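Local atomic coordinates of acyl-coenzyme A oxidase acox-1.1 (PDB entry 5K3H), a protein that catalyses the first, FAD-dependent and oxygen-consuming step of peroxisomal beta-oxidation, desaturating acyl-CoA thioesters to trans-2-enoyl-CoA with release of hydrogen peroxide. Residues R45-K50 with A95-H100; I348-A353 with T395-E400. All coordinates share one frame; numbering follows the deposited sequence.

How the interactions relate
Both contacts join helix to helix and are largely buried, yet they share no helix and differ in chemistry. Interaction 1 links helices 38-52 and 97-105 in the N-terminal family region, its centre about 20 Å from the centre of the chain, mainly by an isoleucine set against a histidine ring, with polar groups along its borders. Interaction 2 lies deeper, its centre about 10 Å from the centre of the chain, and joins helices 338-367 and 382-408 of the C-alpha1 region through one extended arginine, both stacked and salt-bridged. The centres of interactions 1 and 2 are about 24 Å apart, and the two do not touch. The pair illustrates how helical packing can rest mainly on apolar contact or on a buried arginine paired with an acid.

Interaction 1 (R45-K50 with A95-H100); sequences REITAK and AGELYH
Ile47 meets the imidazole of His100 and the base of the Glu97 side chain, three residues apart on helix 97-105. Followed outward, the isoleucine touches the ring from its first side-chain atom: Ile47 CB lies 3.8 Å from His100 CD2, at the ring edge and in its plane. The branch Ile47 CG2, anti to the backbone N, comes closer, 3.6 Å from His100 CD2, on an oblique approach. The other branch ends at Ile47 CD1, which is 4.0 Å from Glu97 CB and 3.9 Å from His100 CD2, so the methyl touches two residues one turn apart on the opposing helix. Ile90 adds to this apolar patch from outside the two segments.

The ring reaches across because His100 CG is anti to the backbone N (chi1 176°), and its side chain slides past that of Ile47 in the opposite direction. His100 NE2 lies 3.1 Å from Thr48 OG1, which sits at the imidazole edge. The hydroxyl is hydrogen-bonded to Glu104, farther along helix 97-105, and to the carbonyl of Arg44, to which NE2 makes a weak bond. With an alanine here instead of His100, Ile47 is likely to lose most of its cover from this helix, and the carbonyl of Arg44 its weak bond to the imidazole. The Glu97 carboxylate accepts from the backbone N of Asp91 and pairs with Arg43, so a salt bridge joins the same two helices.

With Gly96 as N-cap, the first turn of helix 97-105 rests against the C-terminal half of helix 38-52, a helix-helix contact within the all-helical N-terminal domain of the acyl-CoA oxidase fold.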
ATOM      1  N   ARG B  45     -30.424   4.199   7.586  1.00 23.03           N
ATOM      2  CA  ARG B  45     -31.208   3.617   6.502  1.00 24.23           C
ATOM      3  C   ARG B  45     -32.231   4.607   5.970  1.00 24.72           C
ATOM      4  O   ARG B  45     -32.476   4.647   4.759  1.00 25.98           O
ATOM      5  CB  ARG B  45     -31.883   2.328   6.971  1.00 24.00           C
ATOM      6  CG  ARG B  45     -30.846   1.303   7.421  1.00 24.68           C
ATOM      7  CD  ARG B  45     -31.387  -0.098   7.541  1.00 25.36           C
ATOM      8  NE  ARG B  45     -32.390  -0.231   8.596  1.00 25.65           N
ATOM      9  CZ  ARG B  45     -32.102  -0.408   9.879  1.00 24.36           C
ATOM     10  NH1 ARG B  45     -30.836  -0.454  10.284  1.00 24.40           N
ATOM     11  NH2 ARG B  45     -33.079  -0.524  10.759  1.00 23.79           N
ATOM     12  N   GLU B  46     -32.830   5.424   6.859  1.00 26.81           N
ATOM     13  CA  GLU B  46     -33.796   6.429   6.424  1.00 27.05           C
ATOM     14  C   GLU B  46     -33.128   7.525   5.616  1.00 26.17           C
ATOM     15  O   GLU B  46     -33.672   7.966   4.598  1.00 26.05           O
ATOM     16  CB  GLU B  46     -34.520   7.035   7.628  1.00 27.34           C
ATOM     17  CG  GLU B  46     -35.387   6.058   8.382  1.00 28.03           C
ATOM     18  CD  GLU B  46     -36.077   6.676   9.593  1.00 28.39           C
ATOM     19  OE1 GLU B  46     -35.838   7.860   9.877  1.00 29.36           O
ATOM     20  OE2 GLU B  46     -36.842   5.974  10.284  1.00 28.53           O
ATOM     21  N   ILE B  47     -31.959   7.987   6.069  1.00 25.07           N
ATOM     22  CA  ILE B  47     -31.186   8.984   5.331  1.00 25.59           C
ATOM     23  C   ILE B  47     -30.835   8.474   3.938  1.00 25.58           C
ATOM     24  O   ILE B  47     -30.942   9.204   2.943  1.00 26.83           O
ATOM     25  CB  ILE B  47     -29.918   9.367   6.114  1.00 25.97           C
ATOM     26  CG1 ILE B  47     -30.255  10.161   7.370  1.00 26.70           C
ATOM     27  CG2 ILE B  47     -28.940  10.103   5.224  1.00 26.27           C
ATOM     28  CD1 ILE B  47     -29.100  10.201   8.356  1.00 27.25           C
ATOM     29  N   THR B  48     -30.372   7.223   3.856  1.00 24.75           N
ATOM     30  CA  THR B  48     -30.025   6.623   2.571  1.00 24.41           C
ATOM     31  C   THR B  48     -31.232   6.576   1.650  1.00 25.45           C
ATOM     32  O   THR B  48     -31.135   6.931   0.471  1.00 25.95           O
ATOM     33  CB  THR B  48     -29.441   5.225   2.813  1.00 23.60           C
ATOM     34  OG1 THR B  48     -28.205   5.364   3.505  1.00 22.98           O
ATOM     35  CG2 THR B  48     -29.216   4.442   1.525  1.00 23.05           C
ATOM     36  N   ALA B  49     -32.381   6.123   2.172  1.00 26.35           N
ATOM     37  CA  ALA B  49     -33.594   6.042   1.368  1.00 26.97           C
ATOM     38  C   ALA B  49     -34.037   7.424   0.902  1.00 27.98           C
ATOM     39  O   ALA B  49     -34.424   7.607  -0.259  1.00 27.88           O
ATOM     40  CB  ALA B  49     -34.699   5.365   2.174  1.00 26.92           C
ATOM     41  N   LYS B  50     -33.936   8.424   1.771  1.00 28.96           N
ATOM     42  CA  LYS B  50     -34.295   9.771   1.357  1.00 30.92           C
ATOM     43  C   LYS B  50     -33.381  10.253   0.232  1.00 31.30           C
ATOM     44  O   LYS B  50     -33.850  10.815  -0.766  1.00 31.40           O
ATOM     45  CB  LYS B  50     -34.242  10.710   2.566  1.00 32.60           C
ATOM     46  CG  LYS B  50     -34.609  12.168   2.269  1.00 34.82           C
ATOM     47  CD  LYS B  50     -36.045  12.290   1.746  1.00 35.23           C
ATOM     48  CE  LYS B  50     -36.478  13.744   1.677  1.00 36.09           C
ATOM     49  NZ  LYS B  50     -37.937  13.870   1.325  1.00 37.20           N
ATOM     50  N   ALA B  95     -24.085  15.321  14.810  1.00 36.31           N
ATOM     51  CA  ALA B  95     -22.924  14.639  14.278  1.00 36.56           C
ATOM     52  C   ALA B  95     -23.230  13.146  14.285  1.00 38.02           C
ATOM     53  O   ALA B  95     -23.748  12.605  15.269  1.00 48.32           O
ATOM     54  CB  ALA B  95     -21.689  14.966  15.118  1.00 34.76           C
ATOM     55  N   GLY B  96     -22.939  12.485  13.186  1.00 36.08           N
ATOM     56  CA  GLY B  96     -23.297  11.087  13.066  1.00 33.13           C
ATOM     57  C   GLY B  96     -24.283  11.014  11.923  1.00 32.56           C
ATOM     58  O   GLY B  96     -24.027  10.323  10.929  1.00 29.35           O
ATOM     59  N   GLU B  97     -25.376  11.786  12.006  1.00 30.26           N
ATOM     60  CA  GLU B  97     -26.252  11.904  10.843  1.00 30.80           C
ATOM     61  C   GLU B  97     -25.564  12.698   9.743  1.00 29.90           C
ATOM     62  O   GLU B  97     -25.746  12.411   8.554  1.00 31.96           O
ATOM     63  CB  GLU B  97     -27.602  12.539  11.210  1.00 30.91           C
ATOM     64  CG  GLU B  97     -28.445  11.753  12.221  1.00 31.14           C
ATOM     65  CD  GLU B  97     -29.957  12.056  12.155  1.00 32.66           C
ATOM     66  OE1 GLU B  97     -30.395  12.954  11.391  1.00 33.67           O
ATOM     67  OE2 GLU B  97     -30.715  11.382  12.888  1.00 33.51           O
ATOM     68  N   LEU B  98     -24.794  13.722  10.120  1.00 28.48           N
ATOM     69  CA  LEU B  98     -24.038  14.498   9.139  1.00 27.62           C
ATOM     70  C   LEU B  98     -22.831  13.711   8.629  1.00 27.74           C
ATOM     71  O   LEU B  98     -22.510  13.748   7.440  1.00 27.80           O
ATOM     72  CB  LEU B  98     -23.601  15.830   9.764  1.00 27.14           C
ATOM     73  CG  LEU B  98     -22.820  16.862   8.954  1.00 27.68           C
ATOM     74  CD1 LEU B  98     -23.657  17.408   7.804  1.00 28.01           C
ATOM     75  CD2 LEU B  98     -22.367  18.008   9.841  1.00 27.39           C
ATOM     76  N   TYR B  99     -22.175  12.960   9.511  1.00 26.26           N
ATOM     77  CA  TYR B  99     -21.069  12.115   9.086  1.00 26.88           C
ATOM     78  C   TYR B  99     -21.540  11.114   8.032  1.00 25.43           C
ATOM     79  O   TYR B  99     -20.911  10.957   6.978  1.00 26.09           O
ATOM     80  CB  TYR B  99     -20.490  11.411  10.313  1.00 29.12           C
ATOM     81  CG  TYR B  99     -19.251  10.602  10.046  1.00 32.35           C
ATOM     82  CD1 TYR B  99     -18.077  11.223   9.644  1.00 34.68           C
ATOM     83  CD2 TYR B  99     -19.251   9.218  10.188  1.00 34.84           C
ATOM     84  CE1 TYR B  99     -16.940  10.507   9.402  1.00 36.12           C
ATOM     85  CE2 TYR B  99     -18.110   8.487   9.947  1.00 36.96           C
ATOM     86  CZ  TYR B  99     -16.954   9.137   9.550  1.00 36.30           C
ATOM     87  OH  TYR B  99     -15.796   8.427   9.284  1.00 37.52           O
ATOM     88  N   HIS B 100     -22.672  10.450   8.286  1.00 25.66           N
ATOM     89  CA  HIS B 100     -23.254   9.540   7.300  1.00 25.11           C
ATOM     90  C   HIS B 100     -23.671  10.274   6.025  1.00 25.72           C
ATOM     91  O   HIS B 100     -23.328   9.852   4.911  1.00 27.52           O
ATOM     92  CB  HIS B 100     -24.441   8.803   7.923  1.00 24.11           C
ATOM     93  CG  HIS B 100     -25.173   7.908   6.973  1.00 23.16           C
ATOM     94  ND1 HIS B 100     -24.570   6.841   6.339  1.00 23.35           N
ATOM     95  CD2 HIS B 100     -26.480   7.873   6.613  1.00 22.46           C
ATOM     96  CE1 HIS B 100     -25.467   6.217   5.591  1.00 22.58           C
ATOM     97  NE2 HIS B 100     -26.632   6.829   5.734  1.00 22.79           N
TER

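Interaction 2 (I348-A353 with T395-E400); sequences IARAYA and THQTGE
Arg350 and Glu400 form a salt bridge in which Arg350 NH1 donates to Glu400 OE1 over 3.1 Å, with an N-H...O angle of 156°. The bond is in-plane for one partner only: OE1 lies in the guanidinium plane, at its edge, whereas the donor reaches the oxygen from above the carboxylate, whose plane stands 88° from that of the arginine. The second oxygen, Glu400 OE2, is 3.5 Å from Arg350 NH1. Glu574 supplies a further salt bridge at Arg350 NE, so this buried cation answers to two carboxylates, an environment likely to favour its charged form.

Around this polar centre, Gln397 lays its amide over one face of the guanidinium, the two planes only 16° apart. Gln397 OE1 stands 3.5 Å above the guanidinium plane of Arg350, offset toward the rim, and Gln397 CD is 3.7 Å from Arg350 CZ. The stack therefore covers the face while Glu400 takes the edge. Below the amide, the aliphatic stem takes part too, Gln397 CG lying 3.7 Å from Arg350 NH1. Arg350 gets there by an extended chain from CG to NE, which carries the head group over to helix 382-408.

Glu400 lies about 5 Å, side chain to side chain, from Gln404, an ATP-binding residue, and helix 382-408 also carries His396, another ATP-binding residue. Farther out, Tyr573 of helix 557-577 and Arg540 of helix 520-553 touch Arg350, and Arg540 also meets Gln397. The bridge between helices 338-367 and 382-408 is thus bordered by two helices of the C-terminal part of the chain.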
ATOM      1  N   ILE B 348     -11.975  -8.564   9.249  1.00 15.69           N
ATOM      2  CA  ILE B 348     -13.329  -8.277   9.701  1.00 15.48           C
ATOM      3  C   ILE B 348     -13.321  -8.111  11.208  1.00 15.59           C
ATOM      4  O   ILE B 348     -13.860  -7.133  11.745  1.00 16.22           O
ATOM      5  CB  ILE B 348     -14.305  -9.383   9.266  1.00 15.14           C
ATOM      6  CG1 ILE B 348     -14.219  -9.580   7.745  1.00 14.84           C
ATOM      7  CG2 ILE B 348     -15.719  -9.012   9.748  1.00 14.70           C
ATOM      8  CD1 ILE B 348     -15.089 -10.723   7.167  1.00 14.97           C
ATOM      9  N   ALA B 349     -12.621  -9.017  11.901  1.00 16.64           N
ATOM     10  CA  ALA B 349     -12.499  -8.944  13.354  1.00 17.01           C
ATOM     11  C   ALA B 349     -11.902  -7.620  13.783  1.00 17.17           C
ATOM     12  O   ALA B 349     -12.432  -6.966  14.682  1.00 17.52           O
ATOM     13  CB  ALA B 349     -11.643 -10.109  13.874  1.00 17.01           C
ATOM     14  N   ARG B 350     -10.809  -7.196  13.137  1.00 15.84           N
ATOM     15  CA  ARG B 350     -10.172  -5.920  13.478  1.00 16.42           C
ATOM     16  C   ARG B 350     -11.115  -4.740  13.266  1.00 16.07           C
ATOM     17  O   ARG B 350     -11.019  -3.744  13.991  1.00 16.77           O
ATOM     18  CB  ARG B 350      -8.895  -5.692  12.655  1.00 17.24           C
ATOM     19  CG  ARG B 350      -7.731  -6.542  13.020  1.00 18.26           C
ATOM     20  CD  ARG B 350      -6.466  -6.241  12.188  1.00 19.65           C
ATOM     21  NE  ARG B 350      -5.362  -7.018  12.738  1.00 21.59           N
ATOM     22  CZ  ARG B 350      -4.096  -7.019  12.315  1.00 22.80           C
ATOM     23  NH1 ARG B 350      -3.704  -6.269  11.286  1.00 22.40           N
ATOM     24  NH2 ARG B 350      -3.219  -7.805  12.941  1.00 23.09           N
ATOM     25  N   ALA B 351     -11.958  -4.769  12.223  1.00 16.18           N
ATOM     26  CA  ALA B 351     -12.852  -3.624  11.992  1.00 15.70           C
ATOM     27  C   ALA B 351     -13.839  -3.451  13.146  1.00 15.50           C
ATOM     28  O   ALA B 351     -13.993  -2.345  13.676  1.00 15.77           O
ATOM     29  CB  ALA B 351     -13.601  -3.763  10.662  1.00 15.56           C
ATOM     30  N   TYR B 352     -14.474  -4.546  13.580  1.00 16.37           N
ATOM     31  CA  TYR B 352     -15.310  -4.521  14.778  1.00 16.00           C
ATOM     32  C   TYR B 352     -14.484  -4.160  16.004  1.00 16.36           C
ATOM     33  O   TYR B 352     -14.924  -3.374  16.854  1.00 16.58           O
ATOM     34  CB  TYR B 352     -15.994  -5.879  14.985  1.00 15.58           C
ATOM     35  CG  TYR B 352     -17.269  -6.079  14.173  1.00 15.33           C
ATOM     36  CD1 TYR B 352     -17.210  -6.522  12.849  1.00 15.15           C
ATOM     37  CD2 TYR B 352     -18.525  -5.842  14.728  1.00 15.05           C
ATOM     38  CE1 TYR B 352     -18.363  -6.707  12.102  1.00 14.87           C
ATOM     39  CE2 TYR B 352     -19.662  -6.035  13.999  1.00 14.90           C
ATOM     40  CZ  TYR B 352     -19.589  -6.464  12.677  1.00 14.90           C
ATOM     41  OH  TYR B 352     -20.737  -6.654  11.922  1.00 15.06           O
ATOM     42  N   ALA B 353     -13.277  -4.716  16.116  1.00 16.19           N
ATOM     43  CA  ALA B 353     -12.440  -4.409  17.273  1.00 16.62           C
ATOM     44  C   ALA B 353     -12.127  -2.923  17.347  1.00 16.85           C
ATOM     45  O   ALA B 353     -12.137  -2.340  18.434  1.00 17.69           O
ATOM     46  CB  ALA B 353     -11.144  -5.224  17.232  1.00 16.67           C
ATOM     47  N   THR B 395      -4.201   2.933  12.388  1.00 20.43           N
ATOM     48  CA  THR B 395      -3.966   3.358  11.013  1.00 20.55           C
ATOM     49  C   THR B 395      -3.101   2.364  10.258  1.00 20.96           C
ATOM     50  O   THR B 395      -3.350   2.083   9.081  1.00 20.44           O
ATOM     51  CB  THR B 395      -3.336   4.743  11.001  1.00 20.12           C
ATOM     52  OG1 THR B 395      -4.248   5.658  11.629  1.00 20.16           O
ATOM     53  CG2 THR B 395      -3.023   5.185   9.560  1.00 19.93           C
ATOM     54  N   HIS B 396      -2.071   1.839  10.914  1.00 20.26           N
ATOM     55  CA  HIS B 396      -1.198   0.857  10.277  1.00 22.89           C
ATOM     56  C   HIS B 396      -1.934  -0.442  10.024  1.00 19.71           C
ATOM     57  O   HIS B 396      -1.884  -0.974   8.914  1.00 19.83           O
ATOM     58  CB  HIS B 396       0.039   0.612  11.140  1.00 28.18           C
ATOM     59  CG  HIS B 396       0.859  -0.561  10.694  1.00 37.64           C
ATOM     60  ND1 HIS B 396       1.775  -0.480   9.665  1.00 43.12           N
ATOM     61  CD2 HIS B 396       0.891  -1.844  11.130  1.00 43.06           C
ATOM     62  CE1 HIS B 396       2.329  -1.665   9.481  1.00 45.53           C
ATOM     63  NE2 HIS B 396       1.808  -2.509  10.354  1.00 47.84           N
ATOM     64  N   GLN B 397      -2.652  -0.954  11.032  1.00 21.30           N
ATOM     65  CA  GLN B 397      -3.397  -2.203  10.875  1.00 20.81           C
ATOM     66  C   GLN B 397      -4.573  -2.066   9.920  1.00 19.46           C
ATOM     67  O   GLN B 397      -4.929  -3.043   9.240  1.00 18.15           O
ATOM     68  CB  GLN B 397      -3.899  -2.692  12.225  1.00 21.11           C
ATOM     69  CG  GLN B 397      -2.786  -3.194  13.085  1.00 22.28           C
ATOM     70  CD  GLN B 397      -3.274  -3.946  14.273  1.00 22.68           C
ATOM     71  OE1 GLN B 397      -4.471  -4.068  14.504  1.00 21.54           O
ATOM     72  NE2 GLN B 397      -2.342  -4.400  15.087  1.00 24.10           N
ATOM     73  N   THR B 398      -5.190  -0.882   9.855  1.00 17.66           N
ATOM     74  CA  THR B 398      -6.218  -0.647   8.843  1.00 17.98           C
ATOM     75  C   THR B 398      -5.615  -0.726   7.447  1.00 18.41           C
ATOM     76  O   THR B 398      -6.157  -1.405   6.571  1.00 19.58           O
ATOM     77  CB  THR B 398      -6.884   0.716   9.043  1.00 17.51           C
ATOM     78  OG1 THR B 398      -7.575   0.733  10.292  1.00 18.26           O
ATOM     79  CG2 THR B 398      -7.885   0.965   7.957  1.00 17.26           C
ATOM     80  N   GLY B 399      -4.469  -0.059   7.236  1.00 18.66           N
ATOM     81  CA  GLY B 399      -3.785  -0.109   5.942  1.00 19.02           C
ATOM     82  C   GLY B 399      -3.352  -1.507   5.533  1.00 19.75           C
ATOM     83  O   GLY B 399      -3.497  -1.899   4.370  1.00 18.68           O
ATOM     84  N   GLU B 400      -2.809  -2.278   6.480  1.00 18.91           N
ATOM     85  CA  GLU B 400      -2.485  -3.684   6.222  1.00 20.07           C
ATOM     86  C   GLU B 400      -3.708  -4.462   5.736  1.00 18.32           C
ATOM     87  O   GLU B 400      -3.641  -5.185   4.734  1.00 18.46           O
ATOM     88  CB  GLU B 400      -1.914  -4.303   7.499  1.00 23.07           C
ATOM     89  CG  GLU B 400      -1.728  -5.820   7.475  1.00 27.86           C
ATOM     90  CD  GLU B 400      -1.382  -6.433   8.863  1.00 32.24           C
ATOM     91  OE1 GLU B 400      -1.024  -5.675   9.829  1.00 30.67           O
ATOM     92  OE2 GLU B 400      -1.478  -7.695   8.976  1.00 37.00           O
TER